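Local coordinates for protein carbohydrate deacetylase (Enterococcus faecalis, PDB 2I5I) that probably removes acetyl groups from acetylated carbohydrates, a magnesium-dependent step in oligosaccharide breakdown, at residues S35-M49 against S116-H130. Sequence-based numbering, arbitrary orientation.
Sequences STTALPTSPYFLEAM and SFMKSGRRPDHIDSH
Two parts of the parallel beta/alpha fold of this YdjC-family deacetylase meet here: strand 35-38 with helix 45-55, and helix 103-117 with strand 127-129. The strands are not neighbours, because strand 60-65 pairs with both. Their side chains still meet, past strand 60-65. Thr37 OG1 donates to Asp128 OD2 at 2.7 Å, on the syn side and 18° out of the carboxylate plane. Asp128 OD1 is hydrogen-bonded to His64, so both carboxylate oxygens are held. His64, Asp13 and His130, the predicted magnesium ligand, may form a metal site. Asp128 would then be a second-shell residue. Thr37 OG1 sits between the backbone N and the carbonyl carbon (chi1 47°), which turns it to Asp128 and CG2 to His126. Thr37 CG2 approaches the ring obliquely and tightly, 3.1 Å from His126 NE2. His126 ND1 donates to Asp125 OD1, and a water bridges Ser35 OG and Asp125 OD2. Ser35 OG also bonds Asn10.

Helix 45-55 packs on the end of helix 103-117 through an apolar cluster. The Phe45 and Phe117 rings meet obliquely, planes at 50°, with Phe45 CZ 3.7 Å from Phe117 CD2. Phe117 O lies at the edge of the Phe45 ring, near its plane, and accepts from Ser120 N and OG. Selenomethionine Met49 makes a Met-aromatic contact, SE 5.0 Å from the Phe117 centroid. Its bent chain carries CE to 3.7 Å from Ser120 OG and 3.8 Å from Arg122 CD.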
loop_
_atom_site.group_PDB
_atom_site.type_symbol
_atom_site.label_atom_id
_atom_site.label_comp_id
_atom_site.label_asym_id
_atom_site.label_seq_id
_atom_site.Cartn_x
_atom_site.Cartn_y
_atom_site.Cartn_z
ATOM N N SER A 35 15.426 -4.776 15.674
ATOM C CA SER A 35 16.365 -4.356 14.655
ATOM C C SER A 35 16.901 -5.536 13.867
ATOM O O SER A 35 16.850 -6.672 14.368
ATOM C CB SER A 35 17.504 -3.633 15.384
ATOM O OG SER A 35 18.513 -3.214 14.489
ATOM N N THR A 36 17.421 -5.268 12.688
ATOM C CA THR A 36 18.150 -6.253 11.901
ATOM C C THR A 36 19.266 -5.564 11.137
ATOM O O THR A 36 19.242 -4.341 10.932
ATOM C CB THR A 36 17.199 -7.004 10.956
ATOM O OG1 THR A 36 17.806 -8.154 10.343
ATOM C CG2 THR A 36 16.768 -6.055 9.838
ATOM N N THR A 37 20.223 -6.366 10.693
ATOM C CA THR A 37 21.263 -5.833 9.798
ATOM C C THR A 37 21.325 -6.701 8.542
ATOM O O THR A 37 21.301 -7.926 8.715
ATOM C CB THR A 37 22.640 -5.754 10.461
ATOM O OG1 THR A 37 22.956 -6.968 11.138
ATOM C CG2 THR A 37 22.605 -4.614 11.480
ATOM N N ALA A 38 21.357 -6.032 7.411
ATOM C CA ALA A 38 21.163 -6.606 6.091
ATOM C C ALA A 38 22.410 -6.687 5.232
ATOM O O ALA A 38 23.240 -5.774 5.264
ATOM C CB ALA A 38 20.120 -5.738 5.369
ATOM N N LEU A 39 22.511 -7.760 4.447
ATOM C CA LEU A 39 23.629 -7.983 3.541
ATOM C C LEU A 39 23.391 -7.448 2.140
ATOM O O LEU A 39 22.756 -8.103 1.303
ATOM C CB LEU A 39 23.926 -9.475 3.476
ATOM C CG LEU A 39 24.302 -10.213 4.761
ATOM C CD1 LEU A 39 23.856 -11.664 4.685
ATOM C CD2 LEU A 39 25.820 -10.117 4.999
ATOM N N PRO A 40 23.921 -6.288 1.770
ATOM C CA PRO A 40 23.854 -5.847 0.383
ATOM C C PRO A 40 24.579 -6.738 -0.622
ATOM O O PRO A 40 24.350 -6.672 -1.836
ATOM C CB PRO A 40 24.555 -4.471 0.381
ATOM C CG PRO A 40 25.163 -4.323 1.723
ATOM C CD PRO A 40 24.615 -5.336 2.658
ATOM N N THR A 41 25.482 -7.587 -0.145
ATOM C CA THR A 41 26.250 -8.495 -0.974
ATOM C C THR A 41 25.400 -9.685 -1.403
ATOM O O THR A 41 25.785 -10.481 -2.258
ATOM C CB THR A 41 27.504 -9.015 -0.233
ATOM O OG1 THR A 41 27.202 -9.243 1.145
ATOM C CG2 THR A 41 28.579 -7.938 -0.317
ATOM N N SER A 42 24.216 -9.775 -0.788
ATOM C CA SER A 42 23.288 -10.850 -1.139
ATOM C C SER A 42 22.365 -10.500 -2.285
ATOM O O SER A 42 21.784 -9.429 -2.393
ATOM C CB SER A 42 22.436 -11.176 0.098
ATOM O OG SER A 42 21.710 -12.376 -0.133
ATOM N N PRO A 43 22.155 -11.415 -3.227
ATOM C CA PRO A 43 21.303 -11.016 -4.371
ATOM C C PRO A 43 19.861 -10.735 -3.957
ATOM O O PRO A 43 19.130 -10.022 -4.644
ATOM C CB PRO A 43 21.396 -12.221 -5.295
ATOM C CG PRO A 43 21.880 -13.346 -4.472
ATOM C CD PRO A 43 22.657 -12.776 -3.310
ATOM N N TYR A 44 19.430 -11.266 -2.827
ATOM C CA TYR A 44 18.106 -11.073 -2.253
ATOM C C TYR A 44 17.976 -9.781 -1.463
ATOM O O TYR A 44 16.924 -9.529 -0.868
ATOM C CB TYR A 44 17.788 -12.247 -1.303
ATOM C CG TYR A 44 17.964 -13.575 -1.980
ATOM C CD1 TYR A 44 17.005 -13.982 -2.913
ATOM C CD2 TYR A 44 19.036 -14.411 -1.720
ATOM C CE1 TYR A 44 17.128 -15.186 -3.553
ATOM C CE2 TYR A 44 19.149 -15.623 -2.376
ATOM C CZ TYR A 44 18.194 -16.007 -3.285
ATOM O OH TYR A 44 18.294 -17.205 -3.953
ATOM N N PHE A 45 19.018 -8.946 -1.421
ATOM C CA PHE A 45 18.934 -7.764 -0.558
ATOM C C PHE A 45 17.781 -6.815 -0.845
ATOM O O PHE A 45 17.049 -6.423 0.054
ATOM C CB PHE A 45 20.234 -6.958 -0.666
ATOM C CG PHE A 45 20.183 -5.579 -0.045
ATOM C CD1 PHE A 45 20.138 -5.423 1.330
ATOM C CD2 PHE A 45 20.182 -4.467 -0.855
ATOM C CE1 PHE A 45 20.086 -4.149 1.890
ATOM C CE2 PHE A 45 20.151 -3.190 -0.320
ATOM C CZ PHE A 45 20.119 -3.060 1.059
ATOM N N LEU A 46 17.643 -6.396 -2.108
ATOM C CA LEU A 46 16.641 -5.403 -2.447
ATOM C C LEU A 46 15.252 -5.967 -2.246
ATOM O O LEU A 46 14.337 -5.295 -1.743
ATOM C CB LEU A 46 16.909 -4.877 -3.866
ATOM C CG LEU A 46 18.034 -3.864 -4.038
ATOM C CD1 LEU A 46 18.106 -3.371 -5.486
ATOM C CD2 LEU A 46 17.893 -2.643 -3.146
ATOM N N GLU A 47 15.054 -7.229 -2.580
ATOM C CA GLU A 47 13.751 -7.856 -2.287
ATOM C C GLU A 47 13.430 -7.823 -0.811
ATOM O O GLU A 47 12.322 -7.529 -0.343
ATOM C CB GLU A 47 13.758 -9.301 -2.797
ATOM C CG GLU A 47 13.835 -9.381 -4.313
ATOM C CD GLU A 47 14.161 -10.774 -4.808
ATOM O OE1 GLU A 47 14.365 -11.666 -3.967
ATOM O OE2 GLU A 47 14.206 -10.952 -6.045
ATOM N N ALA A 48 14.431 -8.139 0.008
ATOM C CA ALA A 48 14.258 -8.094 1.451
ATOM C C ALA A 48 13.858 -6.707 1.916
ATOM O O ALA A 48 12.983 -6.482 2.763
ATOM C CB ALA A 48 15.550 -8.554 2.124
HETATM N N MSE A 49 14.512 -5.684 1.347
HETATM C CA MSE A 49 14.222 -4.332 1.797
HETATM C C MSE A 49 12.817 -3.921 1.375
HETATM O O MSE A 49 12.102 -3.235 2.101
HETATM C CB MSE A 49 15.322 -3.395 1.254
HETATM C CG MSE A 49 16.687 -3.731 1.845
HETATM SE SE MSE A 49 16.852 -3.413 3.614
HETATM C CE MSE A 49 16.491 -1.658 3.660
ATOM N N SER A 116 25.879 0.467 -1.647
ATOM C CA SER A 116 24.989 -0.541 -2.195
ATOM C C SER A 116 23.724 -0.648 -1.332
ATOM O O SER A 116 22.650 -0.713 -1.914
ATOM C CB SER A 116 25.668 -1.891 -2.322
ATOM O OG SER A 116 26.744 -1.810 -3.239
ATOM N N PHE A 117 23.864 -0.664 -0.016
ATOM C CA PHE A 117 22.695 -0.629 0.852
ATOM C C PHE A 117 21.777 0.518 0.440
ATOM O O PHE A 117 20.551 0.344 0.377
ATOM C CB PHE A 117 23.094 -0.457 2.316
ATOM C CG PHE A 117 21.992 -0.487 3.355
ATOM C CD1 PHE A 117 21.139 0.546 3.648
ATOM C CD2 PHE A 117 21.808 -1.669 4.070
ATOM C CE1 PHE A 117 20.107 0.472 4.566
ATOM C CE2 PHE A 117 20.797 -1.778 5.005
ATOM C CZ PHE A 117 19.946 -0.722 5.256
HETATM N N MSE A 118 22.377 1.695 0.261
HETATM C CA MSE A 118 21.536 2.886 0.080
HETATM C C MSE A 118 20.841 2.891 -1.278
HETATM O O MSE A 118 19.984 3.739 -1.525
HETATM C CB MSE A 118 22.335 4.181 0.358
HETATM C CG MSE A 118 22.574 4.305 1.864
HETATM SE SE MSE A 118 23.475 5.764 2.471
HETATM C CE MSE A 118 24.719 5.908 1.245
ATOM N N LYS A 119 21.138 1.952 -2.160
ATOM C CA LYS A 119 20.361 1.754 -3.391
ATOM C C LYS A 119 18.934 1.307 -3.059
ATOM O O LYS A 119 18.034 1.413 -3.900
ATOM C CB LYS A 119 21.061 0.758 -4.314
ATOM C CG LYS A 119 22.341 1.325 -4.928
ATOM C CD LYS A 119 22.990 0.399 -5.943
ATOM C CE LYS A 119 24.487 0.673 -6.001
ATOM N NZ LYS A 119 25.189 -0.246 -6.937
ATOM N N SER A 120 18.714 0.862 -1.829
ATOM C CA SER A 120 17.386 0.545 -1.320
ATOM C C SER A 120 16.524 1.781 -1.102
ATOM O O SER A 120 15.348 1.700 -0.717
ATOM C CB SER A 120 17.589 -0.225 -0.014
ATOM O OG SER A 120 17.862 0.660 1.058
ATOM N N GLY A 121 17.103 2.963 -1.302
ATOM C CA GLY A 121 16.521 4.244 -0.984
ATOM C C GLY A 121 16.539 4.638 0.476
ATOM O O GLY A 121 15.991 5.680 0.863
ATOM N N ARG A 122 17.166 3.868 1.324
ATOM C CA ARG A 122 17.192 4.007 2.759
ATOM C C ARG A 122 18.645 4.063 3.269
ATOM O O ARG A 122 19.500 3.339 2.789
ATOM C CB ARG A 122 16.536 2.866 3.513
ATOM C CG ARG A 122 15.114 2.971 4.011
ATOM C CD ARG A 122 14.677 1.586 4.488
ATOM N NE ARG A 122 14.690 1.435 5.940
ATOM C CZ ARG A 122 13.989 0.556 6.641
ATOM N NH1 ARG A 122 13.175 -0.307 6.037
ATOM N NH2 ARG A 122 14.083 0.520 7.972
ATOM N N ARG A 123 18.825 4.932 4.261
ATOM C CA ARG A 123 20.112 4.987 4.949
ATOM C C ARG A 123 20.171 3.882 5.981
ATOM O O ARG A 123 19.190 3.736 6.722
ATOM C CB ARG A 123 20.228 6.358 5.624
ATOM C CG ARG A 123 21.624 6.710 6.113
ATOM C CD ARG A 123 21.680 8.216 6.412
ATOM N NE ARG A 123 23.094 8.561 6.575
ATOM C CZ ARG A 123 23.861 9.043 5.611
ATOM N NH1 ARG A 123 23.473 9.292 4.371
ATOM N NH2 ARG A 123 25.124 9.303 5.936
ATOM N N PRO A 124 21.244 3.126 6.141
ATOM C CA PRO A 124 21.263 2.198 7.278
ATOM C C PRO A 124 21.207 2.999 8.572
ATOM O O PRO A 124 21.640 4.157 8.599
ATOM C CB PRO A 124 22.604 1.501 7.128
ATOM C CG PRO A 124 23.425 2.338 6.218
ATOM C CD PRO A 124 22.482 3.120 5.354
ATOM N N ASP A 125 20.687 2.463 9.672
ATOM C CA ASP A 125 20.727 3.239 10.917
ATOM C C ASP A 125 21.978 2.897 11.723
ATOM O O ASP A 125 22.271 3.513 12.767
ATOM C CB ASP A 125 19.428 3.006 11.687
ATOM C CG ASP A 125 19.284 1.667 12.365
ATOM O OD1 ASP A 125 20.084 0.774 12.029
ATOM O OD2 ASP A 125 18.379 1.518 13.227
ATOM N N HIS A 126 22.735 1.893 11.282
ATOM C CA HIS A 126 23.957 1.479 11.962
ATOM C C HIS A 126 24.715 0.450 11.136
ATOM O O HIS A 126 24.272 0.014 10.071
ATOM C CB HIS A 126 23.653 0.945 13.353
ATOM C CG HIS A 126 23.202 -0.461 13.511
ATOM N ND1 HIS A 126 21.905 -0.849 13.258
ATOM C CD2 HIS A 126 23.848 -1.584 13.913
ATOM C CE1 HIS A 126 21.791 -2.147 13.507
ATOM N NE2 HIS A 126 22.955 -2.639 13.900
ATOM N N ILE A 127 25.881 0.090 11.650
ATOM C CA ILE A 127 26.811 -0.815 11.011
ATOM C C ILE A 127 27.209 -1.936 11.952
ATOM O O ILE A 127 27.451 -1.746 13.144
ATOM C CB ILE A 127 28.115 -0.088 10.565
ATOM C CG1 ILE A 127 27.887 1.015 9.544
ATOM C CG2 ILE A 127 29.144 -1.082 10.062
ATOM C CD1 ILE A 127 29.096 1.890 9.299
ATOM N N ASP A 128 27.308 -3.141 11.417
ATOM C CA ASP A 128 27.851 -4.288 12.129
ATOM C C ASP A 128 28.495 -5.181 11.078
ATOM O O ASP A 128 28.573 -4.738 9.926
ATOM C CB ASP A 128 26.800 -4.978 12.965
ATOM C CG ASP A 128 25.782 -5.798 12.186
ATOM O OD1 ASP A 128 25.784 -5.770 10.945
ATOM O OD2 ASP A 128 24.966 -6.467 12.861
ATOM N N SER A 129 28.906 -6.405 11.416
ATOM C CA SER A 129 29.524 -7.229 10.393
ATOM C C SER A 129 29.259 -8.718 10.601
ATOM O O SER A 129 29.198 -9.215 11.742
ATOM C CB SER A 129 31.068 -7.056 10.410
ATOM O OG SER A 129 31.363 -7.782 11.605
ATOM N N HIS A 130 29.144 -9.372 9.455
ATOM C CA HIS A 130 29.028 -10.815 9.335
ATOM C C HIS A 130 30.260 -11.471 9.935
ATOM O O HIS A 130 31.369 -11.007 9.638
ATOM C CB HIS A 130 28.906 -11.191 7.867
ATOM C CG HIS A 130 28.652 -12.635 7.590
ATOM N ND1 HIS A 130 27.511 -13.285 8.006
ATOM C CD2 HIS A 130 29.389 -13.554 6.925
ATOM C CE1 HIS A 130 27.557 -14.552 7.616
ATOM N NE2 HIS A 130 28.688 -14.742 6.956
HETATM O O HOH W 1 18.435 -0.638 14.935
HETATM O O HOH W 2 13.054 -0.790 3.237
#